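Local coordinates for protein Emp47p (form2) (Saccharomyces cerevisiae, PDB 2A6Z) that acts as a cargo receptor with a carbohydrate recognition domain, is involved in glycoprotein secretion and is required for Emp46p to leave the endoplasmic reticulum, at residues R38-S43 and S210-K215; E66-S71 and S154-I159; D168-V173 and C180-K185; S9-P14 and L51-G56. One frame throughout, in Å; residues are numbered along the deposited sequence.

Contact 1 of 4, residues R38-S43 and S210-K215; sequences RIVLTS and SFEIFK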
loop_
_atom_site.group_PDB
_atom_site.type_symbol
_atom_site.label_atom_id
_atom_site.label_comp_id
_atom_site.label_asym_id
_atom_site.label_seq_id
_atom_site.Cartn_x
_atom_site.Cartn_y
_atom_site.Cartn_z
ATOM N N ARG A 38 -13.618 1.241 9.555
ATOM C CA ARG A 38 -12.553 1.320 8.554
ATOM C C ARG A 38 -11.868 2.659 8.677
ATOM O O ARG A 38 -12.444 3.638 9.168
ATOM C CB ARG A 38 -13.158 1.189 7.132
ATOM C CG ARG A 38 -14.092 2.357 6.816
ATOM C CD ARG A 38 -15.421 1.942 6.273
ATOM N NE ARG A 38 -16.177 3.073 5.773
ATOM C CZ ARG A 38 -16.903 3.976 6.392
ATOM N NH1 ARG A 38 -17.032 3.954 7.706
ATOM N NH2 ARG A 38 -17.513 4.933 5.704
ATOM N N ILE A 39 -10.617 2.744 8.198
ATOM C CA ILE A 39 -9.919 4.020 8.085
ATOM C C ILE A 39 -10.107 4.531 6.676
ATOM O O ILE A 39 -9.757 3.864 5.686
ATOM C CB ILE A 39 -8.449 3.933 8.524
ATOM C CG1 ILE A 39 -8.364 3.701 10.037
ATOM C CG2 ILE A 39 -7.653 5.164 8.057
ATOM C CD1 ILE A 39 -6.969 3.355 10.544
ATOM N N VAL A 40 -10.696 5.721 6.581
ATOM C CA VAL A 40 -10.942 6.369 5.297
ATOM C C VAL A 40 -9.792 7.287 4.993
ATOM O O VAL A 40 -9.530 8.206 5.761
ATOM C CB VAL A 40 -12.263 7.144 5.346
ATOM C CG1 VAL A 40 -12.476 7.859 4.038
ATOM C CG2 VAL A 40 -13.432 6.222 5.651
ATOM N N LEU A 41 -9.110 7.039 3.862
ATOM C CA LEU A 41 -7.976 7.843 3.500
ATOM C C LEU A 41 -8.387 9.113 2.766
ATOM O O LEU A 41 -7.722 10.133 2.890
ATOM C CB LEU A 41 -6.997 7.022 2.636
ATOM C CG LEU A 41 -6.409 5.798 3.372
ATOM C CD1 LEU A 41 -5.575 4.985 2.376
ATOM C CD2 LEU A 41 -5.595 6.186 4.562
ATOM N N THR A 42 -9.427 8.980 1.912
ATOM C CA THR A 42 -9.837 10.148 1.076
ATOM C C THR A 42 -11.274 10.435 1.273
ATOM O O THR A 42 -12.134 10.015 0.534
ATOM C CB THR A 42 -9.465 9.833 -0.411
ATOM O OG1 THR A 42 -10.088 8.614 -0.899
ATOM C CG2 THR A 42 -7.963 9.771 -0.593
ATOM N N SER A 43 -11.550 11.221 2.360
ATOM C CA SER A 43 -12.914 11.367 2.823
ATOM C C SER A 43 -13.734 12.464 2.136
ATOM O O SER A 43 -14.935 12.540 2.431
ATOM C CB SER A 43 -12.896 11.625 4.334
ATOM O OG SER A 43 -12.179 12.777 4.687
ATOM N N SER A 210 -13.494 7.104 -2.499
ATOM C CA SER A 210 -13.139 6.900 -1.081
ATOM C C SER A 210 -12.312 5.634 -0.941
ATOM O O SER A 210 -12.877 4.527 -1.054
ATOM C CB SER A 210 -14.444 6.830 -0.265
ATOM O OG SER A 210 -14.105 6.783 1.114
ATOM N N PHE A 211 -11.022 5.805 -0.724
ATOM C CA PHE A 211 -10.093 4.684 -0.497
ATOM C C PHE A 211 -10.094 4.379 0.997
ATOM O O PHE A 211 -9.896 5.300 1.801
ATOM C CB PHE A 211 -8.686 5.066 -0.970
ATOM C CG PHE A 211 -8.559 5.146 -2.468
ATOM C CD1 PHE A 211 -8.506 3.979 -3.221
ATOM C CD2 PHE A 211 -8.520 6.379 -3.093
ATOM C CE1 PHE A 211 -8.361 4.037 -4.606
ATOM C CE2 PHE A 211 -8.331 6.417 -4.482
ATOM C CZ PHE A 211 -8.267 5.259 -5.225
ATOM N N GLU A 212 -10.335 3.126 1.344
ATOM C CA GLU A 212 -10.647 2.732 2.727
ATOM C C GLU A 212 -9.876 1.466 3.103
ATOM O O GLU A 212 -9.746 0.551 2.267
ATOM C CB GLU A 212 -12.125 2.473 2.884
ATOM C CG GLU A 212 -12.951 3.661 2.386
ATOM C CD GLU A 212 -14.414 3.606 2.624
ATOM O OE1 GLU A 212 -14.915 2.510 3.039
ATOM O OE2 GLU A 212 -15.057 4.666 2.410
ATOM N N ILE A 213 -9.389 1.436 4.335
ATOM C CA ILE A 213 -8.619 0.319 4.898
ATOM C C ILE A 213 -9.432 -0.408 5.941
ATOM O O ILE A 213 -9.978 0.209 6.880
ATOM C CB ILE A 213 -7.303 0.798 5.489
ATOM C CG1 ILE A 213 -6.507 1.687 4.543
ATOM C CG2 ILE A 213 -6.498 -0.370 6.047
ATOM C CD1 ILE A 213 -6.068 0.921 3.273
ATOM N N PHE A 214 -9.599 -1.724 5.804
ATOM C CA PHE A 214 -10.296 -2.533 6.807
ATOM C C PHE A 214 -9.332 -3.214 7.796
ATOM O O PHE A 214 -9.713 -3.455 8.956
ATOM C CB PHE A 214 -11.104 -3.605 6.111
ATOM C CG PHE A 214 -12.384 -3.235 5.446
ATOM C CD1 PHE A 214 -13.331 -4.222 5.128
ATOM C CD2 PHE A 214 -12.724 -1.917 5.140
ATOM C CE1 PHE A 214 -14.542 -3.939 4.535
ATOM C CE2 PHE A 214 -13.956 -1.625 4.551
ATOM C CZ PHE A 214 -14.859 -2.601 4.276
ATOM N N LYS A 215 -8.156 -3.645 7.330
ATOM C CA LYS A 215 -7.312 -4.567 8.103
ATOM C C LYS A 215 -5.966 -4.610 7.441
ATOM O O LYS A 215 -5.884 -4.487 6.177
ATOM C CB LYS A 215 -7.953 -5.969 8.064
ATOM C CG LYS A 215 -7.272 -7.054 8.882
ATOM C CD LYS A 215 -8.059 -8.325 8.915
ATOM C CE LYS A 215 -8.168 -9.080 7.624
ATOM N NZ LYS A 215 -8.726 -10.430 7.902
HETATM O O HOH W 1 -17.772 4.718 2.646
#

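Contact 2 of 4, residues E66-S71 and S154-I159; sequences EWTFRS and SVPSTI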
loop_
_atom_site.group_PDB
_atom_site.type_symbol
_atom_site.label_atom_id
_atom_site.label_comp_id
_atom_site.label_asym_id
_atom_site.label_seq_id
_atom_site.Cartn_x
_atom_site.Cartn_y
_atom_site.Cartn_z
ATOM N N GLU A 66 -0.407 -8.378 4.336
ATOM C CA GLU A 66 -1.714 -8.513 3.700
ATOM C C GLU A 66 -2.525 -7.284 4.002
ATOM O O GLU A 66 -2.855 -7.008 5.179
ATOM C CB GLU A 66 -2.443 -9.750 4.207
ATOM C CG GLU A 66 -1.768 -11.051 3.885
ATOM C CD GLU A 66 -2.383 -12.302 4.369
ATOM O OE1 GLU A 66 -3.424 -12.232 5.074
ATOM O OE2 GLU A 66 -1.865 -13.389 4.054
ATOM N N TRP A 67 -2.902 -6.552 2.966
ATOM C CA TRP A 67 -3.754 -5.334 3.099
ATOM C C TRP A 67 -5.133 -5.648 2.600
ATOM O O TRP A 67 -5.299 -6.134 1.474
ATOM C CB TRP A 67 -3.142 -4.220 2.246
ATOM C CG TRP A 67 -1.926 -3.566 2.752
ATOM C CD1 TRP A 67 -0.638 -3.782 2.388
ATOM C CD2 TRP A 67 -1.868 -2.509 3.755
ATOM N NE1 TRP A 67 0.218 -2.950 3.093
ATOM C CE2 TRP A 67 -0.525 -2.159 3.914
ATOM C CE3 TRP A 67 -2.882 -1.844 4.483
ATOM C CZ2 TRP A 67 -0.117 -1.146 4.811
ATOM C CZ3 TRP A 67 -2.436 -0.849 5.369
ATOM C CH2 TRP A 67 -1.096 -0.537 5.512
ATOM N N THR A 68 -6.138 -5.286 3.401
ATOM C CA THR A 68 -7.532 -5.441 3.009
ATOM C C THR A 68 -8.112 -4.003 2.835
ATOM O O THR A 68 -8.160 -3.245 3.810
ATOM C CB THR A 68 -8.314 -6.211 4.085
ATOM O OG1 THR A 68 -7.727 -7.487 4.287
ATOM C CG2 THR A 68 -9.747 -6.427 3.634
ATOM N N PHE A 69 -8.508 -3.690 1.604
ATOM C CA PHE A 69 -8.878 -2.292 1.280
ATOM C C PHE A 69 -10.021 -2.293 0.297
ATOM O O PHE A 69 -10.299 -3.297 -0.371
ATOM C CB PHE A 69 -7.696 -1.481 0.758
ATOM C CG PHE A 69 -7.478 -1.689 -0.742
ATOM C CD1 PHE A 69 -7.894 -0.716 -1.656
ATOM C CD2 PHE A 69 -6.900 -2.858 -1.240
ATOM C CE1 PHE A 69 -7.761 -0.905 -3.008
ATOM C CE2 PHE A 69 -6.757 -3.035 -2.594
ATOM C CZ PHE A 69 -7.172 -2.069 -3.497
ATOM N N ARG A 70 -10.640 -1.136 0.122
ATOM C CA ARG A 70 -11.619 -0.996 -0.944
ATOM C C ARG A 70 -11.603 0.461 -1.430
ATOM O O ARG A 70 -11.058 1.351 -0.802
ATOM C CB ARG A 70 -13.045 -1.401 -0.526
ATOM C CG ARG A 70 -13.666 -0.449 0.519
ATOM C CD ARG A 70 -15.044 -0.975 0.893
ATOM N NE ARG A 70 -15.652 0.032 1.802
ATOM C CZ ARG A 70 -16.854 -0.091 2.289
ATOM N NH1 ARG A 70 -17.590 -1.141 2.002
ATOM N NH2 ARG A 70 -17.316 0.878 3.080
ATOM N N SER A 71 -12.238 0.606 -2.606
ATOM C CA SER A 71 -12.577 1.925 -3.147
ATOM C C SER A 71 -14.071 1.942 -3.404
ATOM O O SER A 71 -14.603 1.066 -4.114
ATOM C CB SER A 71 -11.842 2.163 -4.488
ATOM O OG SER A 71 -12.413 3.341 -5.050
ATOM N N SER A 154 -17.999 -2.377 -2.750
ATOM C CA SER A 154 -17.968 -2.366 -1.304
ATOM C C SER A 154 -17.325 -3.595 -0.708
ATOM O O SER A 154 -17.098 -3.611 0.499
ATOM C CB SER A 154 -19.458 -2.273 -0.816
ATOM O OG SER A 154 -19.940 -0.963 -1.083
ATOM N N VAL A 155 -17.013 -4.610 -1.535
ATOM C CA VAL A 155 -16.386 -5.840 -1.078
ATOM C C VAL A 155 -14.887 -5.651 -1.164
ATOM O O VAL A 155 -14.368 -5.334 -2.272
ATOM C CB VAL A 155 -16.805 -6.986 -1.981
ATOM C CG1 VAL A 155 -16.115 -8.310 -1.557
ATOM C CG2 VAL A 155 -18.310 -7.229 -2.048
ATOM N N PRO A 156 -14.151 -5.706 -0.074
ATOM C CA PRO A 156 -12.751 -5.302 -0.105
ATOM C C PRO A 156 -11.859 -6.332 -0.766
ATOM O O PRO A 156 -12.142 -7.540 -0.729
ATOM C CB PRO A 156 -12.410 -5.190 1.395
ATOM C CG PRO A 156 -13.234 -6.286 2.029
ATOM C CD PRO A 156 -14.568 -6.156 1.288
ATOM N N SER A 157 -10.807 -5.855 -1.401
ATOM C CA SER A 157 -9.761 -6.696 -1.999
ATOM C C SER A 157 -8.690 -6.961 -0.988
ATOM O O SER A 157 -8.457 -6.150 -0.086
ATOM C CB SER A 157 -9.168 -5.967 -3.195
ATOM O OG SER A 157 -10.080 -5.687 -4.227
ATOM N N THR A 158 -7.965 -8.090 -1.229
ATOM C CA THR A 158 -6.847 -8.414 -0.363
ATOM C C THR A 158 -5.564 -8.495 -1.199
ATOM O O THR A 158 -5.453 -9.326 -2.093
ATOM C CB THR A 158 -7.033 -9.784 0.338
ATOM O OG1 THR A 158 -8.342 -9.805 0.935
ATOM C CG2 THR A 158 -5.980 -9.957 1.435
ATOM N N ILE A 159 -4.629 -7.603 -0.875
ATOM C CA ILE A 159 -3.305 -7.621 -1.519
ATOM C C ILE A 159 -2.363 -8.332 -0.568
ATOM O O ILE A 159 -2.179 -7.886 0.562
ATOM C CB ILE A 159 -2.796 -6.193 -1.824
ATOM C CG1 ILE A 159 -3.725 -5.496 -2.827
ATOM C CG2 ILE A 159 -1.360 -6.238 -2.298
ATOM C CD1 ILE A 159 -3.399 -4.032 -3.019
HETATM O O HOH W 2 -8.792 -9.864 3.599
#

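Contact 3 of 4, residues D168-V173 and C180-K185; sequences DNLLKV and CFQTRK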
loop_
_atom_site.group_PDB
_atom_site.type_symbol
_atom_site.label_atom_id
_atom_site.label_comp_id
_atom_site.label_asym_id
_atom_site.label_seq_id
_atom_site.Cartn_x
_atom_site.Cartn_y
_atom_site.Cartn_z
ATOM N N ASP A 168 15.058 -18.015 -2.823
ATOM C CA ASP A 168 15.953 -17.177 -3.663
ATOM C C ASP A 168 15.385 -15.785 -3.871
ATOM O O ASP A 168 15.402 -15.216 -4.968
ATOM C CB ASP A 168 16.237 -17.920 -4.997
ATOM C CG ASP A 168 17.066 -19.148 -4.704
ATOM O OD1 ASP A 168 18.189 -19.026 -4.161
ATOM O OD2 ASP A 168 16.639 -20.290 -4.948
ATOM N N ASN A 169 14.924 -15.153 -2.764
ATOM C CA ASN A 169 14.513 -13.777 -2.721
ATOM C C ASN A 169 13.271 -13.555 -3.619
ATOM O O ASN A 169 13.243 -12.589 -4.370
ATOM C CB ASN A 169 15.628 -12.790 -3.153
ATOM C CG ASN A 169 16.939 -13.188 -2.560
ATOM O OD1 ASN A 169 17.081 -13.246 -1.311
ATOM N ND2 ASN A 169 17.908 -13.395 -3.434
ATOM N N LEU A 170 12.292 -14.449 -3.514
ATOM C CA LEU A 170 11.078 -14.278 -4.332
ATOM C C LEU A 170 10.184 -13.203 -3.694
ATOM O O LEU A 170 9.717 -13.342 -2.547
ATOM C CB LEU A 170 10.323 -15.612 -4.381
ATOM C CG LEU A 170 9.071 -15.574 -5.307
ATOM C CD1 LEU A 170 9.494 -15.361 -6.747
ATOM C CD2 LEU A 170 8.286 -16.855 -5.152
ATOM N N LEU A 171 9.905 -12.168 -4.468
ATOM C CA LEU A 171 8.918 -11.111 -4.123
ATOM C C LEU A 171 7.671 -11.427 -4.946
ATOM O O LEU A 171 7.767 -11.481 -6.175
ATOM C CB LEU A 171 9.477 -9.753 -4.477
ATOM C CG LEU A 171 8.516 -8.591 -4.331
ATOM C CD1 LEU A 171 8.081 -8.402 -2.850
ATOM C CD2 LEU A 171 9.164 -7.301 -4.843
ATOM N N LYS A 172 6.552 -11.616 -4.276
ATOM C CA LYS A 172 5.318 -11.973 -4.959
ATOM C C LYS A 172 4.197 -11.106 -4.402
ATOM O O LYS A 172 4.146 -10.809 -3.207
ATOM C CB LYS A 172 5.012 -13.459 -4.762
ATOM C CG LYS A 172 3.724 -13.934 -5.426
ATOM C CD LYS A 172 3.659 -15.425 -5.515
ATOM C CE LYS A 172 3.447 -16.041 -4.205
ATOM N NZ LYS A 172 3.340 -17.506 -4.470
ATOM N N VAL A 173 3.305 -10.717 -5.314
ATOM C CA VAL A 173 2.077 -10.050 -4.942
ATOM C C VAL A 173 0.901 -10.887 -5.487
ATOM O O VAL A 173 0.897 -11.228 -6.663
ATOM C CB VAL A 173 2.027 -8.617 -5.488
ATOM C CG1 VAL A 173 0.672 -7.977 -5.221
ATOM C CG2 VAL A 173 3.167 -7.802 -4.882
ATOM N N CYS A 180 -0.511 -11.860 -8.959
ATOM C CA CYS A 180 -0.459 -10.654 -9.759
ATOM C C CYS A 180 0.888 -10.570 -10.483
ATOM O O CYS A 180 0.945 -10.494 -11.704
ATOM C CB CYS A 180 -0.705 -9.453 -8.851
ATOM S SG CYS A 180 -0.531 -7.817 -9.623
ATOM N N PHE A 181 1.970 -10.669 -9.680
ATOM C CA PHE A 181 3.295 -10.721 -10.276
ATOM C C PHE A 181 4.235 -11.404 -9.274
ATOM O O PHE A 181 3.970 -11.468 -8.096
ATOM C CB PHE A 181 3.806 -9.339 -10.702
ATOM C CG PHE A 181 4.081 -8.327 -9.571
ATOM C CD1 PHE A 181 5.201 -8.424 -8.747
ATOM C CD2 PHE A 181 3.227 -7.246 -9.398
ATOM C CE1 PHE A 181 5.496 -7.491 -7.781
ATOM C CE2 PHE A 181 3.519 -6.258 -8.390
ATOM C CZ PHE A 181 4.677 -6.415 -7.637
ATOM N N GLN A 182 5.382 -11.829 -9.801
ATOM C CA GLN A 182 6.473 -12.279 -8.921
ATOM C C GLN A 182 7.799 -12.037 -9.604
ATOM O O GLN A 182 7.894 -11.989 -10.839
ATOM C CB GLN A 182 6.329 -13.754 -8.523
ATOM C CG GLN A 182 6.531 -14.735 -9.664
ATOM C CD GLN A 182 6.437 -16.169 -9.192
ATOM O OE1 GLN A 182 5.446 -16.549 -8.601
ATOM N NE2 GLN A 182 7.492 -16.932 -9.487
ATOM N N THR A 183 8.852 -11.938 -8.793
ATOM C CA THR A 183 10.207 -11.715 -9.338
ATOM C C THR A 183 11.230 -12.119 -8.295
ATOM O O THR A 183 10.967 -12.098 -7.091
ATOM C CB THR A 183 10.389 -10.229 -9.706
ATOM O OG1 THR A 183 11.690 -10.060 -10.350
ATOM C CG2 THR A 183 10.365 -9.288 -8.497
ATOM N N ARG A 184 12.437 -12.435 -8.774
ATOM C CA ARG A 184 13.602 -12.658 -7.936
ATOM C C ARG A 184 14.667 -11.588 -8.232
ATOM O O ARG A 184 15.809 -11.689 -7.771
ATOM C CB ARG A 184 14.193 -14.063 -8.144
ATOM C CG ARG A 184 13.263 -15.115 -7.534
ATOM C CD ARG A 184 13.834 -16.518 -7.624
ATOM N NE ARG A 184 12.997 -17.536 -7.013
ATOM C CZ ARG A 184 12.036 -18.190 -7.663
ATOM N NH1 ARG A 184 11.775 -17.872 -8.908
ATOM N NH2 ARG A 184 11.300 -19.122 -7.052
ATOM N N LYS A 185 14.301 -10.507 -8.925
ATOM C CA LYS A 185 15.295 -9.494 -9.282
ATOM C C LYS A 185 15.504 -8.454 -8.189
ATOM O O LYS A 185 16.412 -7.637 -8.327
ATOM C CB LYS A 185 14.927 -8.785 -10.588
ATOM C CG LYS A 185 14.978 -9.698 -11.793
ATOM C CD LYS A 185 14.359 -9.072 -13.026
ATOM C CE LYS A 185 15.168 -8.155 -13.895
ATOM N NZ LYS A 185 14.200 -7.727 -14.964
HETATM O O HOH W 3 17.350 -13.397 -6.239
HETATM O O HOH W 4 5.221 -18.488 -6.429
#

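Contact 4 of 4, residues S9-P14 and L51-G56; sequences SDYSLP and LWLKQG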
loop_
_atom_site.group_PDB
_atom_site.type_symbol
_atom_site.label_atom_id
_atom_site.label_comp_id
_atom_site.label_asym_id
_atom_site.label_seq_id
_atom_site.Cartn_x
_atom_site.Cartn_y
_atom_site.Cartn_z
ATOM N N SER A 9 1.857 -9.097 15.795
ATOM C CA SER A 9 0.905 -8.080 16.241
ATOM C C SER A 9 1.507 -6.710 16.151
ATOM O O SER A 9 0.759 -5.757 15.870
ATOM C CB SER A 9 0.587 -8.491 17.687
ATOM O OG SER A 9 -0.132 -7.445 18.251
ATOM N N ASP A 10 2.793 -6.576 16.423
ATOM C CA ASP A 10 3.409 -5.270 16.461
ATOM C C ASP A 10 3.314 -4.529 15.152
ATOM O O ASP A 10 3.311 -3.267 15.126
ATOM C CB ASP A 10 4.915 -5.388 16.818
ATOM C CG ASP A 10 5.079 -5.853 18.268
ATOM O OD1 ASP A 10 4.144 -5.792 19.085
ATOM O OD2 ASP A 10 6.196 -6.282 18.524
ATOM N N TYR A 11 3.235 -5.267 14.024
ATOM C CA TYR A 11 3.217 -4.646 12.686
ATOM C C TYR A 11 1.898 -4.840 11.987
ATOM O O TYR A 11 1.814 -4.669 10.771
ATOM C CB TYR A 11 4.417 -5.164 11.872
ATOM C CG TYR A 11 5.719 -4.733 12.487
ATOM C CD1 TYR A 11 6.177 -3.447 12.438
ATOM C CD2 TYR A 11 6.479 -5.618 13.240
ATOM C CE1 TYR A 11 7.331 -3.028 13.006
ATOM C CE2 TYR A 11 7.680 -5.215 13.833
ATOM C CZ TYR A 11 8.112 -3.927 13.709
ATOM O OH TYR A 11 9.280 -3.497 14.318
ATOM N N SER A 12 0.846 -5.214 12.711
ATOM C CA SER A 12 -0.463 -5.466 12.182
ATOM C C SER A 12 -1.467 -4.401 12.612
ATOM O O SER A 12 -1.282 -3.693 13.589
ATOM C CB SER A 12 -0.997 -6.868 12.535
ATOM O OG SER A 12 -0.144 -7.867 12.013
ATOM N N LEU A 13 -2.538 -4.328 11.835
ATOM C CA LEU A 13 -3.697 -3.466 12.040
ATOM C C LEU A 13 -4.895 -4.401 12.143
ATOM O O LEU A 13 -5.497 -4.803 11.101
ATOM C CB LEU A 13 -3.871 -2.506 10.864
ATOM C CG LEU A 13 -5.025 -1.537 10.985
ATOM C CD1 LEU A 13 -4.753 -0.466 12.003
ATOM C CD2 LEU A 13 -5.283 -0.956 9.574
ATOM N N PRO A 14 -5.273 -4.860 13.321
ATOM C CA PRO A 14 -6.393 -5.789 13.462
ATOM C C PRO A 14 -7.659 -5.187 12.837
ATOM O O PRO A 14 -7.842 -3.973 12.826
ATOM C CB PRO A 14 -6.551 -5.889 14.978
ATOM C CG PRO A 14 -5.191 -5.603 15.551
ATOM C CD PRO A 14 -4.656 -4.489 14.635
ATOM N N LEU A 51 -1.534 6.442 6.468
ATOM C CA LEU A 51 -1.658 5.518 7.603
ATOM C C LEU A 51 -0.360 4.722 7.665
ATOM O O LEU A 51 -0.125 3.909 6.739
ATOM C CB LEU A 51 -2.861 4.646 7.421
ATOM C CG LEU A 51 -3.053 3.529 8.470
ATOM C CD1 LEU A 51 -3.295 4.111 9.855
ATOM C CD2 LEU A 51 -4.173 2.602 8.038
ATOM N N TRP A 52 0.502 4.954 8.646
ATOM C CA TRP A 52 1.790 4.333 8.741
ATOM C C TRP A 52 2.005 3.732 10.115
ATOM O O TRP A 52 1.542 4.271 11.135
ATOM C CB TRP A 52 2.894 5.333 8.541
ATOM C CG TRP A 52 3.039 5.961 7.170
ATOM C CD1 TRP A 52 2.392 7.079 6.714
ATOM C CD2 TRP A 52 3.903 5.520 6.097
ATOM N NE1 TRP A 52 2.793 7.356 5.407
ATOM C CE2 TRP A 52 3.722 6.427 5.020
ATOM C CE3 TRP A 52 4.833 4.454 5.974
ATOM C CZ2 TRP A 52 4.416 6.282 3.823
ATOM C CZ3 TRP A 52 5.518 4.331 4.765
ATOM C CH2 TRP A 52 5.296 5.243 3.714
ATOM N N LEU A 53 2.796 2.668 10.181
ATOM C CA LEU A 53 3.253 2.143 11.468
ATOM C C LEU A 53 4.194 3.162 12.117
ATOM O O LEU A 53 5.053 3.755 11.467
ATOM C CB LEU A 53 3.940 0.780 11.278
ATOM C CG LEU A 53 2.874 -0.338 11.157
ATOM C CD1 LEU A 53 3.358 -1.493 10.299
ATOM C CD2 LEU A 53 2.458 -0.835 12.536
ATOM N N LYS A 54 4.015 3.320 13.462
ATOM C CA LYS A 54 4.909 4.222 14.184
ATOM C C LYS A 54 6.342 3.747 14.333
ATOM O O LYS A 54 7.254 4.587 14.463
ATOM C CB LYS A 54 4.321 4.450 15.589
ATOM C CG LYS A 54 3.092 5.314 15.573
ATOM C CD LYS A 54 2.627 5.519 17.010
ATOM C CE LYS A 54 1.298 6.226 17.151
ATOM N NZ LYS A 54 0.952 6.259 18.636
ATOM N N GLN A 55 6.575 2.441 14.340
ATOM C CA GLN A 55 7.918 1.871 14.514
ATOM C C GLN A 55 8.366 1.241 13.217
ATOM O O GLN A 55 7.569 0.605 12.475
ATOM C CB GLN A 55 7.892 0.880 15.654
ATOM C CG GLN A 55 7.423 1.396 17.005
ATOM C CD GLN A 55 7.827 2.736 17.542
ATOM O OE1 GLN A 55 7.068 3.598 18.070
ATOM N NE2 GLN A 55 9.116 3.043 17.454
ATOM N N GLY A 56 9.680 1.346 12.981
ATOM C CA GLY A 56 10.223 0.654 11.835
ATOM C C GLY A 56 10.269 -0.855 12.051
ATOM O O GLY A 56 10.274 -1.301 13.165
#

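Contact 1 of 4, residues R38-S43 and S210-K215
R38 and E212 lie side by side and point the same way, rising from neighbouring antiparallel strands on the face that also carries V40. Their flat groups are strongly turned, the guanidinium and carboxylate planes standing 68° apart. NE of R38 meets OE1 of E212 at 3.1 Å in a salt bridge: the oxygen lies in the guanidinium plane, but the donor comes from above the carboxylate, and the N-H is bent to 139°. A water joins R38 NH2 to E212 OE2, and S210 OG donates to the anti lone pair of E212 OE2 at 2.7 Å. V40 CG2 lies above one face of the guanidinium, toward its rim.

On the other face of the sheet, L41 CD1 slants across I213 CG1 at 4.1 Å, toward the sandwich interior, where V197 and A199 of the second sheet pack. I39 and I213 form a hydrogen-bonded pair. Beyond L41, T42 OG1, set between its own N and carbonyl carbon (chi1 58°), accepts from F211 N at 3.0 Å and also donates to E209 O. E212 OE1 has a second cation, R70 of strand 63-72, so the buried carboxylate is probably held ionised between two arginines.

Contact 2 of 4, residues E66-S71 and S154-I159
W67 N donates to I159 O at 2.8 Å, and I159 N answers to W67 O; a second such pair of backbone bonds joins F69 and S157. These antiparallel pairs make strands 66-71 and 156-159 neighbours in one sheet of the lectin beta sandwich. Past the end of the pairing, R70 NH1 donates to S154 O at 2.9 Å. The oxygen lies in the guanidinium plane, and the N-H lands on a carbonyl lone pair with an angle of 159° at the hydrogen. R70 gets there with CG tucked between its own N and carbonyl carbon (chi1 67°) and the chain straight from there to NE, which turns to E212 of strand 210-220 in a salt bridge.

W67, F69 and I159 face inward. The F69 ring slants past I159, CE2 3.5 Å from CD1, and F84 of the opposing sheet meets F69 edge-to-face. On the reverse side T68 and T158 stand alongside each other, and a water sits 2.7 Å from T68 OG1 and equally far from T158 OG1. T68 CG2 lies 3.7 Å from P156 CB. The chemistry thus tends to divide by face, apolar inward, hydroxyls and water outward, although the partly exposed S157 shares the inner face; R70 fastens the corner where strand 153-164 bends.

Contact 3 of 4, residues D168-V173 and C180-K185
R184 lies across the start of strand 170-173, and almost every atom of its chain meets something there. CB is 3.6 Å from D168 O; CG and CD both come to 3.3 Å from that oxygen, and CG also touches L170 CD1. Because the chain is straight from CG to NE, it passes along D168 before the guanidinium turns, leaving D168 O at the guanidinium edge, in its plane. At the tip, L170 CD1 sits over the centre of one guanidinium face, 3.9 Å above the plane, while NH2 makes a salt bridge to D167. A water donates to D168 O and R184 O and accepts from N169 ND2.

These residues open and close the beta hairpin of strands 170-175 and 178-183, the latter an edge strand of its sheet in the lectin sandwich. L171-T183 and V173-F181 are its hydrogen-bonded pairs, and a classic beta bulge makes C180 and F181 share V173. C180 N donates to V173 O at 2.8 Å. F181 N reaches V173 O at 3.3 Å. V173 CB stands over the F181 ring in a CH-pi contact, 13° off the normal, and V173 CG2 presses on F181 CZ at 3.4 Å. F143 and L122 also pack on that ring. C180 SG forms a disulfide with C146 SG of strand 144-147, which pins this edge strand to the other sheet. On the outer face a water links K172 NZ with Q182 OE1.

Contact 4 of 4, residues S9-P14 and L51-G56
With CG anti to its carbonyl carbon (chi1 -64°), Y11 swings its ring beside the end of strand 51-53, and L53, its CG likewise anti to the carbonyl carbon (chi1 -81°), sends both methyls back toward the Y11 backbone. Here the N-terminal loop of the legume-like lectin domain lies between strand 48-58 of one sheet of the beta sandwich and strand 210-220 of the other. The two side chains cross at about a right angle. L53 CD1 meets the edge of the tyrosine ring, 4.0 Å from CD1 of Y11, and also abuts Y11 O at 3.6 Å. That oxygen is buried with no polar partner in the model. L53 CD2 reaches the carbonyl oxygen of D10.

Deeper in, L13 and L51 extend toward each other tip to tip, L13 CD2 to L51 CD2 at 4.0 Å. L13 sits between the sheets, touching W26 and L51 of one and I213 and M216 of the other. Outward along the ring, Q55 O lies in its plane near CE1. Y11 OH donates to G56 O at 2.7 Å, tilted 23° from the carbonyl plane.

From the N terminus, the loop 9-14 is caught first: contact 4 closes a short loop onto strand 48-58. Strand 38-40 leaves that loop before it closes and finds its partner only near the C terminus, so contacts 1 and 4 cross along the chain; they touch in space, through L41 with L51 and K215 with L13. Within the long excursion closed by contact 1 fall contacts 2 and 3, one after the other. Contact 2 shares a sheet with contact 1, strands 63-72 and 210-220 being neighbours there, and I159 packs on V173 of contact 3. Contacts 1, 2 and 3 thus run across one sheet, while contact 4 joins the N-terminal loop to the other.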